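Local coordinates for protein iron-containing alcohol dehydrogenase (Ralstonia eutropha, PDB 3JZD) that probably reduces maleylacetate to 3-oxoadipate with NADH or NADPH and binds NAD, at residues E52-L57 against C92-G97; D80-A85 against L110-P115; L104-A109 against M114-I119; S126-V131 against R151-D156. One frame throughout, in Å; residues are numbered along the deposited sequence. Where two conformers were deposited one is given.

How the contacts relate
Following the chain from the N terminus, contact 1 closes a loop of 34 residues, bringing helix 48-58 onto strand 92-97. Contact 2 opens within that loop, on helix 75-88, and ends beyond it, so the two cross; it sets helix 75-88 against the end of helix 99-112 and the turn after it. Contact 3 starts later on helix 99-112 and ends on the same stretch as contact 2; the two share M114 and P115, and contact 3 turns helix 99-112 back onto strand 116-120. Contact 4 follows in series, laying the loop before strand 131-136 against strand 152-155. Contacts 1, 3 and 4 all reach the parallel sheet, where strand 116-120 lies between 92-97 and 152-155.

Contact 1 (E52-L57 against C92-G97); sequences ERIADL and CAVAVG
I54 spreads its branched side chain over V94 and V96, two valines whose side chains leave strand 92-97 on the same face. Each branch of the isoleucine has its own partner. The methyl CG2 of I54 meets CG1 of V94 at 4.0 Å, and the methylene CG1 of I54 lies 3.8 Å from CG2 of V96. The first torsion of I54 (-65°) accounts for this division: it sets CG1 beside the backbone N and turns CG2 anti to that N, which directs CG2 to V94 and CG1 to V96, two residues apart on one face of the strand. Both pairs meet at a slant, and the fit is purely one of apolar carbon against apolar carbon.

The valines use different methyls. V94 offers CG1, which stands anti to its backbone N, whereas V96 offers CG2, beside its own. The alternation of a beta strand is what makes the pair available: A93 and A95 point to the other side of the sheet, and V94 and V96 face the helix together. All three touching residues are buried, and I54 is the residue of 52-57 that touches 92-97. V96 also backs T121 and L159, which bind NAD.

Strand 39-42 lies next to strand 92-97 in the parallel sheet, and V94 is hydrogen-bonded through its backbone to L40 and L42. V41 of that strand touches both I54 and V96, filling in the same apolar layer. Helix 27-33 adds V27 and V31 against V94, while A55 turns to strand 62-66, so helix 48-58 rests on several strands of this Rossmann-like sheet at once.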
# COMPACT_ATOMS: atom_id res chain seq x y z
N GLU A 52 32.05 1.87 -0.49
CA GLU A 52 32.99 2.06 -1.61
C GLU A 52 32.49 1.45 -2.89
O GLU A 52 32.68 2.03 -3.95
CB GLU A 52 34.39 1.51 -1.31
CG GLU A 52 35.19 2.41 -0.40
CD GLU A 52 35.49 3.80 -0.98
OE1 GLU A 52 35.43 3.96 -2.23
OE2 GLU A 52 35.82 4.72 -0.18
N ARG A 53 31.88 0.27 -2.81
CA ARG A 53 31.27 -0.33 -3.99
C ARG A 53 30.16 0.57 -4.53
O ARG A 53 30.06 0.74 -5.74
CB ARG A 53 30.79 -1.76 -3.68
CG ARG A 53 32.01 -2.73 -3.67
CD ARG A 53 31.65 -4.14 -3.22
NE ARG A 53 30.69 -4.82 -4.10
CZ ARG A 53 30.92 -5.88 -4.88
NH1 ARG A 53 32.11 -6.49 -4.94
NH2 ARG A 53 29.91 -6.37 -5.58
N ILE A 54 29.32 1.11 -3.65
CA ILE A 54 28.30 2.08 -4.07
C ILE A 54 28.99 3.30 -4.72
O ILE A 54 28.65 3.70 -5.84
CB ILE A 54 27.40 2.52 -2.90
CG1 ILE A 54 26.61 1.32 -2.41
CG2 ILE A 54 26.43 3.68 -3.28
CD1 ILE A 54 25.83 0.65 -3.50
N ALA A 55 30.00 3.86 -4.04
CA ALA A 55 30.72 5.02 -4.60
C ALA A 55 31.31 4.68 -5.97
O ALA A 55 31.24 5.48 -6.90
CB ALA A 55 31.76 5.54 -3.67
N ASP A 56 31.85 3.48 -6.12
CA ASP A 56 32.36 3.10 -7.41
C ASP A 56 31.24 2.96 -8.46
O ASP A 56 31.46 3.31 -9.60
CB ASP A 56 33.16 1.82 -7.33
CG ASP A 56 34.52 2.03 -6.64
OD1 ASP A 56 34.95 3.20 -6.47
OD2 ASP A 56 35.14 1.03 -6.26
N LEU A 57 30.08 2.42 -8.08
CA LEU A 57 28.98 2.33 -9.02
C LEU A 57 28.54 3.74 -9.48
O LEU A 57 28.21 3.93 -10.64
CB LEU A 57 27.81 1.55 -8.43
CG LEU A 57 28.03 0.03 -8.41
CD1 LEU A 57 27.18 -0.70 -7.39
CD2 LEU A 57 27.78 -0.50 -9.78
N CYS A 92 22.51 15.14 -3.07
CA CYS A 92 21.89 13.88 -2.80
C CYS A 92 22.73 13.12 -1.79
O CYS A 92 23.97 13.24 -1.78
CB CYS A 92 21.87 13.08 -4.09
SG CYS A 92 21.10 11.50 -3.91
N ALA A 93 22.07 12.37 -0.93
CA ALA A 93 22.73 11.54 0.07
C ALA A 93 22.30 10.10 -0.19
O ALA A 93 21.10 9.85 -0.35
CB ALA A 93 22.30 11.96 1.44
N VAL A 94 23.26 9.18 -0.29
CA VAL A 94 22.96 7.77 -0.46
C VAL A 94 23.38 7.04 0.83
O VAL A 94 24.59 6.92 1.13
CB VAL A 94 23.68 7.14 -1.64
CG1 VAL A 94 23.24 5.64 -1.80
CG2 VAL A 94 23.45 7.94 -2.94
N ALA A 95 22.39 6.54 1.56
CA ALA A 95 22.63 5.91 2.83
C ALA A 95 22.74 4.42 2.64
O ALA A 95 21.78 3.79 2.21
CB ALA A 95 21.51 6.24 3.80
N VAL A 96 23.92 3.88 2.94
CA VAL A 96 24.17 2.45 2.85
C VAL A 96 24.45 1.92 4.24
O VAL A 96 25.54 2.09 4.79
CB VAL A 96 25.39 2.11 1.99
CG1 VAL A 96 25.34 0.59 1.62
CG2 VAL A 96 25.41 2.99 0.74
N GLY A 97 23.45 1.26 4.82
CA GLY A 97 23.57 0.71 6.15
C GLY A 97 22.22 0.43 6.77
O GLY A 97 21.21 0.32 6.07

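Contact 2 (D80-A85 against L110-P115); sequences DATARA and LETGMP
It is not the flat carboxylate of E111 but its methylene CG that touches segment 80-85, meeting CG2 of T82 at 3.8 Å. E111 was modelled in two conformers, so that part of the contact is the less certain, and its OE2 makes a long, weak ion pair with R86. The methyl of T82 also lies 3.9 Å from CG2 of T112, and the two threonine side chains lie alongside one another, running opposite ways. A first torsion of -58° sets this methyl anti to the backbone N and puts OG1 of T82 beside it, where the hydroxyl bonds to the carbonyl of A78 in its own helix.

One turn further on, A85 CB receives the terminal methyl of selenomethionine M114, with CE 4.1 Å away. The chain of M114 bends at its last torsion (66°) to bring CE there. OG1 of T112 bonds to the carbonyl of I108 and also accepts from N of M114 at 3.2 Å, with a nearly straight N-H...O angle of 168°. This is an ST turn at the C-terminal end of helix 99-112, where G113, with positive phi, takes the chain out of the helix towards strand 116-120.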
# COMPACT_ATOMS: atom_id res chain seq x y z
N ASP A 80 28.66 17.33 11.49
CA ASP A 80 29.85 17.00 10.74
C ASP A 80 29.50 16.46 9.34
O ASP A 80 30.15 16.81 8.37
CB ASP A 80 30.68 15.98 11.48
CG ASP A 80 32.02 15.75 10.83
OD1 ASP A 80 32.65 16.75 10.45
OD2 ASP A 80 32.45 14.59 10.71
N ALA A 81 28.50 15.60 9.26
CA ALA A 81 28.10 15.03 7.98
C ALA A 81 27.57 16.12 7.05
O ALA A 81 27.96 16.19 5.90
CB ALA A 81 27.08 13.96 8.19
N THR A 82 26.70 16.97 7.58
CA THR A 82 26.12 18.06 6.82
C THR A 82 27.18 19.01 6.32
O THR A 82 27.12 19.47 5.18
CB THR A 82 25.09 18.81 7.66
OG1 THR A 82 24.10 17.88 8.07
CG2 THR A 82 24.43 19.91 6.86
N ALA A 83 28.17 19.30 7.16
CA ALA A 83 29.29 20.13 6.76
C ALA A 83 30.02 19.48 5.60
O ALA A 83 30.38 20.15 4.64
CB ALA A 83 30.24 20.34 7.92
N ARG A 84 30.27 18.18 5.68
CA ARG A 84 30.96 17.52 4.57
C ARG A 84 30.15 17.55 3.27
O ARG A 84 30.71 17.68 2.19
CB ARG A 84 31.23 16.07 4.91
CG ARG A 84 31.97 15.38 3.79
CD ARG A 84 33.46 15.68 3.84
NE ARG A 84 34.05 14.79 4.84
CZ ARG A 84 34.26 13.49 4.63
NH1 ARG A 84 33.94 12.91 3.46
NH2 ARG A 84 34.78 12.75 5.61
N ALA A 85 28.83 17.38 3.40
CA ALA A 85 27.93 17.39 2.24
C ALA A 85 28.01 18.75 1.59
O ALA A 85 28.14 18.87 0.36
CB ALA A 85 26.50 17.09 2.67
N LEU A 110 17.07 16.88 6.78
CA LEU A 110 16.37 17.83 7.64
C LEU A 110 16.96 19.23 7.53
O LEU A 110 16.23 20.19 7.47
CB LEU A 110 16.42 17.38 9.10
CG LEU A 110 15.53 18.17 10.07
CD1 LEU A 110 14.10 18.21 9.57
CD2 LEU A 110 15.57 17.54 11.47
N GLU A 111 18.28 19.35 7.48
CA GLU A 111 18.95 20.66 7.40
C GLU A 111 19.07 21.19 5.97
O GLU A 111 19.03 22.41 5.75
CB GLU A 111 20.35 20.58 8.05
CG GLU A 111 21.31 21.80 7.90
CD GLU A 111 20.86 23.06 8.64
OE1 GLU A 111 19.66 23.40 8.61
OE2 GLU A 111 21.74 23.74 9.24
N THR A 112 19.19 20.31 4.98
CA THR A 112 19.43 20.76 3.63
C THR A 112 18.34 20.60 2.60
O THR A 112 18.41 21.21 1.56
CB THR A 112 20.61 20.01 3.07
OG1 THR A 112 20.26 18.62 2.90
CG2 THR A 112 21.79 20.15 4.00
N GLY A 113 17.37 19.75 2.85
CA GLY A 113 16.34 19.52 1.88
C GLY A 113 16.73 18.52 0.80
O GLY A 113 15.85 18.08 0.06
N MSE A 114 18.00 18.09 0.75
CA MSE A 114 18.43 17.18 -0.33
C MSE A 114 17.76 15.80 -0.27
O MSE A 114 17.46 15.28 0.79
CB MSE A 114 19.95 16.99 -0.34
CG MSE A 114 20.51 16.11 0.77
SE MSE A 114 22.44 15.92 0.49
CE MSE A 114 22.94 17.77 0.82
N PRO A 115 17.54 15.20 -1.45
CA PRO A 115 16.93 13.87 -1.46
C PRO A 115 17.84 12.83 -0.86
O PRO A 115 19.06 12.95 -0.96
CB PRO A 115 16.75 13.58 -2.96
CG PRO A 115 17.78 14.45 -3.61
CD PRO A 115 17.73 15.70 -2.81

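Contact 3 (L104-A109 against M114-I119); sequences LGKAIA and MPIVAI
I116 reaches from strand 116-120 back to helix 99-112, the last step of a beta-alpha-beta crossover that begins with strand 92-97. Its CB points at the helix, which runs nearly antiparallel to the strand (176°) with their axes 9.2 Å apart. Beyond CB the chain is extended, and CG1 lies 3.7 Å from O of G105, with CB of A109 just beyond. The terminal CD1 then lands on the helix backbone, 3.4 Å from O of G105 and 3.6 Å from N of K106. G105 has no side chain where CG2 of I116 faces it, so the two elements can approach closely.

The first bond of the K106 side chain points away from the strand, though its CG still brushes CD1 of I116. Its NZ is gripped by the backbone carbonyls of S126, T129 and V131, and the side chain also touches NAD. The same helix therefore packs on the sheet and helps to hold the loop that contacts the nicotinamide end of NAD.

Nearer the C-terminal end of the helix, CG2 of I108 rests on M114, nearest its SE at 3.8 Å. At the turn joining helix to strand, CB of A109 sits 3.5 Å from O of M114.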
# COMPACT_ATOMS: atom_id res chain seq x y z
N LEU A 104 21.39 9.29 9.83
CA LEU A 104 22.33 10.37 9.46
C LEU A 104 21.84 11.05 8.14
O LEU A 104 21.87 12.28 7.99
CB LEU A 104 23.75 9.80 9.25
CG LEU A 104 24.86 10.80 8.97
CD1 LEU A 104 24.86 11.83 10.11
CD2 LEU A 104 26.24 10.11 8.80
N GLY A 105 21.40 10.24 7.20
CA GLY A 105 20.86 10.77 5.93
C GLY A 105 19.66 11.66 6.21
O GLY A 105 19.55 12.76 5.64
N LYS A 106 18.79 11.21 7.11
CA LYS A 106 17.59 11.95 7.51
C LYS A 106 17.97 13.28 8.12
O LYS A 106 17.29 14.27 7.88
CB LYS A 106 16.71 11.16 8.49
CG LYS A 106 15.99 9.98 7.87
CD LYS A 106 15.01 9.31 8.83
CE LYS A 106 14.07 8.33 8.14
NZ LYS A 106 13.07 7.74 9.11
N ALA A 107 19.05 13.30 8.92
CA ALA A 107 19.51 14.52 9.58
C ALA A 107 20.01 15.49 8.55
O ALA A 107 19.74 16.66 8.64
CB ALA A 107 20.60 14.21 10.62
N ILE A 108 20.77 15.00 7.57
CA ILE A 108 21.28 15.89 6.51
C ILE A 108 20.10 16.48 5.72
O ILE A 108 20.12 17.66 5.38
CB ILE A 108 22.25 15.13 5.55
CG1 ILE A 108 23.50 14.67 6.30
CG2 ILE A 108 22.65 15.98 4.33
CD1 ILE A 108 24.34 13.73 5.49
N ALA A 109 19.10 15.67 5.46
CA ALA A 109 17.94 16.07 4.67
C ALA A 109 17.12 17.06 5.46
O ALA A 109 16.56 17.97 4.87
CB ALA A 109 17.09 14.90 4.27
N MSE A 114 18.00 18.09 0.75
CA MSE A 114 18.43 17.18 -0.33
C MSE A 114 17.76 15.80 -0.27
O MSE A 114 17.46 15.28 0.79
CB MSE A 114 19.95 16.99 -0.34
CG MSE A 114 20.51 16.11 0.77
SE MSE A 114 22.44 15.92 0.49
CE MSE A 114 22.94 17.77 0.82
N PRO A 115 17.54 15.20 -1.45
CA PRO A 115 16.93 13.87 -1.46
C PRO A 115 17.84 12.83 -0.86
O PRO A 115 19.06 12.95 -0.96
CB PRO A 115 16.75 13.58 -2.96
CG PRO A 115 17.78 14.45 -3.61
CD PRO A 115 17.73 15.70 -2.81
N ILE A 116 17.25 11.82 -0.26
CA ILE A 116 18.00 10.66 0.20
C ILE A 116 17.58 9.43 -0.60
O ILE A 116 16.37 9.21 -0.82
CB ILE A 116 17.65 10.26 1.67
CG1 ILE A 116 17.80 11.44 2.62
CG2 ILE A 116 18.54 9.10 2.13
CD1 ILE A 116 17.09 11.17 3.98
N VAL A 117 18.57 8.66 -1.04
CA VAL A 117 18.36 7.31 -1.57
C VAL A 117 18.86 6.36 -0.46
O VAL A 117 20.04 6.39 -0.09
CB VAL A 117 19.16 7.03 -2.85
CG1 VAL A 117 19.03 5.51 -3.29
CG2 VAL A 117 18.77 8.00 -3.96
N ALA A 118 17.97 5.55 0.09
CA ALA A 118 18.31 4.63 1.16
C ALA A 118 18.57 3.24 0.60
O ALA A 118 17.80 2.75 -0.22
CB ALA A 118 17.15 4.58 2.25
N ILE A 119 19.68 2.64 1.02
CA ILE A 119 20.04 1.26 0.66
C ILE A 119 20.15 0.50 2.02
O ILE A 119 21.21 0.48 2.61
CB ILE A 119 21.36 1.22 -0.13
CG1 ILE A 119 21.27 2.20 -1.31
CG2 ILE A 119 21.62 -0.23 -0.62
CD1 ILE A 119 22.46 2.16 -2.31

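Contact 4 (S126-V131 against R151-D156); sequences SEVTPV and RTVIYD. With NAD (nicotinamide-adenine-dinucleotide), chain E.
E127 and Y155 supply the hydrogen bond between the two segments: OH of Y155 donates to the anti lone pair of OE2 of E127 over 2.6 Å. The carboxylate oxygen approaches the ring at its edge, in plane, although the two planes are turned 67° apart. A first torsion of 57° and a bend at the second bring the acid round to the hydroxyl.

Van der Waals contacts gather on V153. Its CG1 touches CG of E127 at 3.9 Å and also lies over one face of the Y155 ring, towards the rim, while its CG2 packs methyl against carbonyl, 3.6 Å from O of E127, and more loosely on CG1 of V128.

Of the two segments, it is 126-131 that binds NAD, which T44, Q47, G99, S100, T121 and T122 also hydrogen-bond. OG1 of T129 donates to the nicotinamide carbonyl O7N of NAD at 2.7 Å, and N7N of NAD donates to O of V131 at 2.9 Å. OG1 of T129 also accepts from N of V131 in an ST turn, and CB of S126 lies 3.6 Å from C3N of NAD.

Strand 152-155 runs between strands 8-19 and 116-120; P120 touches E127, V153 and Y155, and W228 of helix 217-236 packs on V128 and Y155.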
# COMPACT_ATOMS: atom_id res chain seq x y z
N SER A 126 13.41 2.14 9.02
CA SER A 126 13.52 3.59 9.05
C SER A 126 13.41 4.23 7.65
O SER A 126 12.98 5.38 7.52
CB SER A 126 14.84 4.00 9.72
OG SER A 126 14.92 5.40 9.74
N GLU A 127 13.85 3.50 6.63
CA GLU A 127 13.85 4.02 5.26
C GLU A 127 12.48 4.42 4.72
O GLU A 127 12.37 5.01 3.66
CB GLU A 127 14.45 2.99 4.33
CG GLU A 127 13.72 1.64 4.35
CD GLU A 127 14.20 0.65 5.41
OE1 GLU A 127 14.88 1.06 6.38
OE2 GLU A 127 13.87 -0.54 5.26
N VAL A 128 11.43 3.99 5.39
CA VAL A 128 10.07 4.31 4.95
C VAL A 128 9.24 5.05 6.02
O VAL A 128 8.01 5.03 5.97
CB VAL A 128 9.35 3.06 4.41
CG1 VAL A 128 9.87 2.70 3.02
CG2 VAL A 128 9.44 1.90 5.36
N THR A 129 9.89 5.77 6.93
CA THR A 129 9.17 6.58 7.91
C THR A 129 9.65 8.00 7.81
O THR A 129 10.81 8.23 7.48
CB THR A 129 9.40 6.13 9.39
OG1 THR A 129 10.60 6.73 9.89
CG2 THR A 129 9.47 4.55 9.50
N PRO A 130 8.77 8.98 8.09
CA PRO A 130 9.13 10.39 8.13
C PRO A 130 9.69 10.84 9.50
O PRO A 130 9.78 12.08 9.77
CB PRO A 130 7.78 11.10 7.90
CG PRO A 130 6.76 10.16 8.48
CD PRO A 130 7.34 8.75 8.39
N VAL A 131 10.04 9.88 10.35
CA VAL A 131 10.56 10.16 11.69
C VAL A 131 12.07 10.17 11.74
O VAL A 131 12.74 9.25 11.22
CB VAL A 131 10.00 9.17 12.74
CG1 VAL A 131 10.67 9.38 14.09
CG2 VAL A 131 8.47 9.37 12.88
N ARG A 151 13.48 9.41 -0.81
CA ARG A 151 12.73 9.44 -2.07
C ARG A 151 12.70 8.06 -2.70
O ARG A 151 11.72 7.70 -3.34
CB ARG A 151 13.40 10.35 -3.08
CG ARG A 151 13.57 11.77 -2.66
CD ARG A 151 12.27 12.55 -2.48
NE ARG A 151 12.65 13.71 -1.69
CZ ARG A 151 13.15 14.85 -2.18
NH1 ARG A 151 13.30 15.05 -3.49
NH2 ARG A 151 13.52 15.82 -1.35
N THR A 152 13.81 7.32 -2.56
CA THR A 152 13.95 6.02 -3.15
C THR A 152 14.67 5.10 -2.20
O THR A 152 15.61 5.50 -1.52
CB THR A 152 14.72 6.12 -4.48
OG1 THR A 152 14.00 7.04 -5.32
CG2 THR A 152 14.91 4.73 -5.19
N VAL A 153 14.19 3.87 -2.14
CA VAL A 153 14.77 2.82 -1.33
C VAL A 153 15.15 1.72 -2.32
O VAL A 153 14.39 1.41 -3.23
CB VAL A 153 13.76 2.29 -0.36
CG1 VAL A 153 14.35 1.18 0.48
CG2 VAL A 153 13.17 3.44 0.52
N ILE A 154 16.36 1.19 -2.17
CA ILE A 154 16.86 0.13 -2.98
C ILE A 154 17.10 -1.01 -2.04
O ILE A 154 17.99 -0.93 -1.17
CB ILE A 154 18.20 0.52 -3.66
CG1 ILE A 154 17.97 1.70 -4.60
CG2 ILE A 154 18.83 -0.70 -4.35
CD1 ILE A 154 19.27 2.23 -5.26
N TYR A 155 16.29 -2.06 -2.17
CA TYR A 155 16.42 -3.23 -1.31
C TYR A 155 17.17 -4.30 -2.05
O TYR A 155 16.62 -4.83 -3.02
CB TYR A 155 15.07 -3.81 -0.89
CG TYR A 155 14.36 -3.05 0.16
CD1 TYR A 155 14.87 -2.98 1.45
CD2 TYR A 155 13.11 -2.45 -0.10
CE1 TYR A 155 14.21 -2.32 2.45
CE2 TYR A 155 12.44 -1.77 0.87
CZ TYR A 155 13.01 -1.72 2.17
OH TYR A 155 12.37 -1.06 3.16
N ASP A 156 18.38 -4.62 -1.60
CA ASP A 156 19.23 -5.62 -2.24
C ASP A 156 19.59 -6.66 -1.18
O ASP A 156 20.42 -6.40 -0.32
CB ASP A 156 20.52 -4.97 -2.82
CG ASP A 156 21.30 -5.91 -3.69
OD1 ASP A 156 21.04 -7.11 -3.63
OD2 ASP A 156 22.14 -5.44 -4.47
PA NAD E . 22.50 0.04 13.19
O1A NAD E . 22.20 0.91 12.00
O2A NAD E . 22.75 0.91 14.35
O5B NAD E . 23.60 -1.07 12.82
C5B NAD E . 24.30 -1.77 13.85
C4B NAD E . 25.62 -2.26 13.30
O4B NAD E . 25.45 -3.25 12.31
C3B NAD E . 26.39 -1.13 12.62
O3B NAD E . 27.75 -1.19 12.94
C2B NAD E . 26.26 -1.43 11.14
O2B NAD E . 27.34 -0.91 10.40
C1B NAD E . 26.20 -2.95 11.15
N9A NAD E . 25.50 -3.49 9.99
C8A NAD E . 24.27 -3.06 9.56
N7A NAD E . 23.93 -3.80 8.49
C5A NAD E . 24.90 -4.68 8.21
C6A NAD E . 25.07 -5.63 7.19
N6A NAD E . 24.06 -6.07 6.46
N1A NAD E . 26.23 -6.35 7.16
C2A NAD E . 27.22 -6.14 8.10
N3A NAD E . 27.05 -5.22 9.11
C4A NAD E . 25.91 -4.47 9.15
O3 NAD E . 21.31 -0.96 13.62
PN NAD E . 19.74 -0.81 13.27
O1N NAD E . 19.08 -1.72 14.31
O2N NAD E . 19.53 -0.97 11.82
O5D NAD E . 19.35 0.68 13.55
C5D NAD E . 18.92 1.08 14.82
C4D NAD E . 18.96 2.59 14.84
O4D NAD E . 18.01 3.04 13.91
C3D NAD E . 18.54 3.15 16.19
O3D NAD E . 19.11 4.42 16.32
C2D NAD E . 17.05 3.26 16.04
O2D NAD E . 16.49 4.15 16.98
C1D NAD E . 16.98 3.74 14.59
N1N NAD E . 15.65 3.48 14.00
C2N NAD E . 14.90 4.57 13.63
C3N NAD E . 13.64 4.39 13.06
C7N NAD E . 12.85 5.57 12.56
O7N NAD E . 11.61 5.37 11.95
N7N NAD E . 13.31 6.81 12.64
C4N NAD E . 13.16 3.08 12.88
C5N NAD E . 13.93 1.99 13.26
C6N NAD E . 15.20 2.20 13.80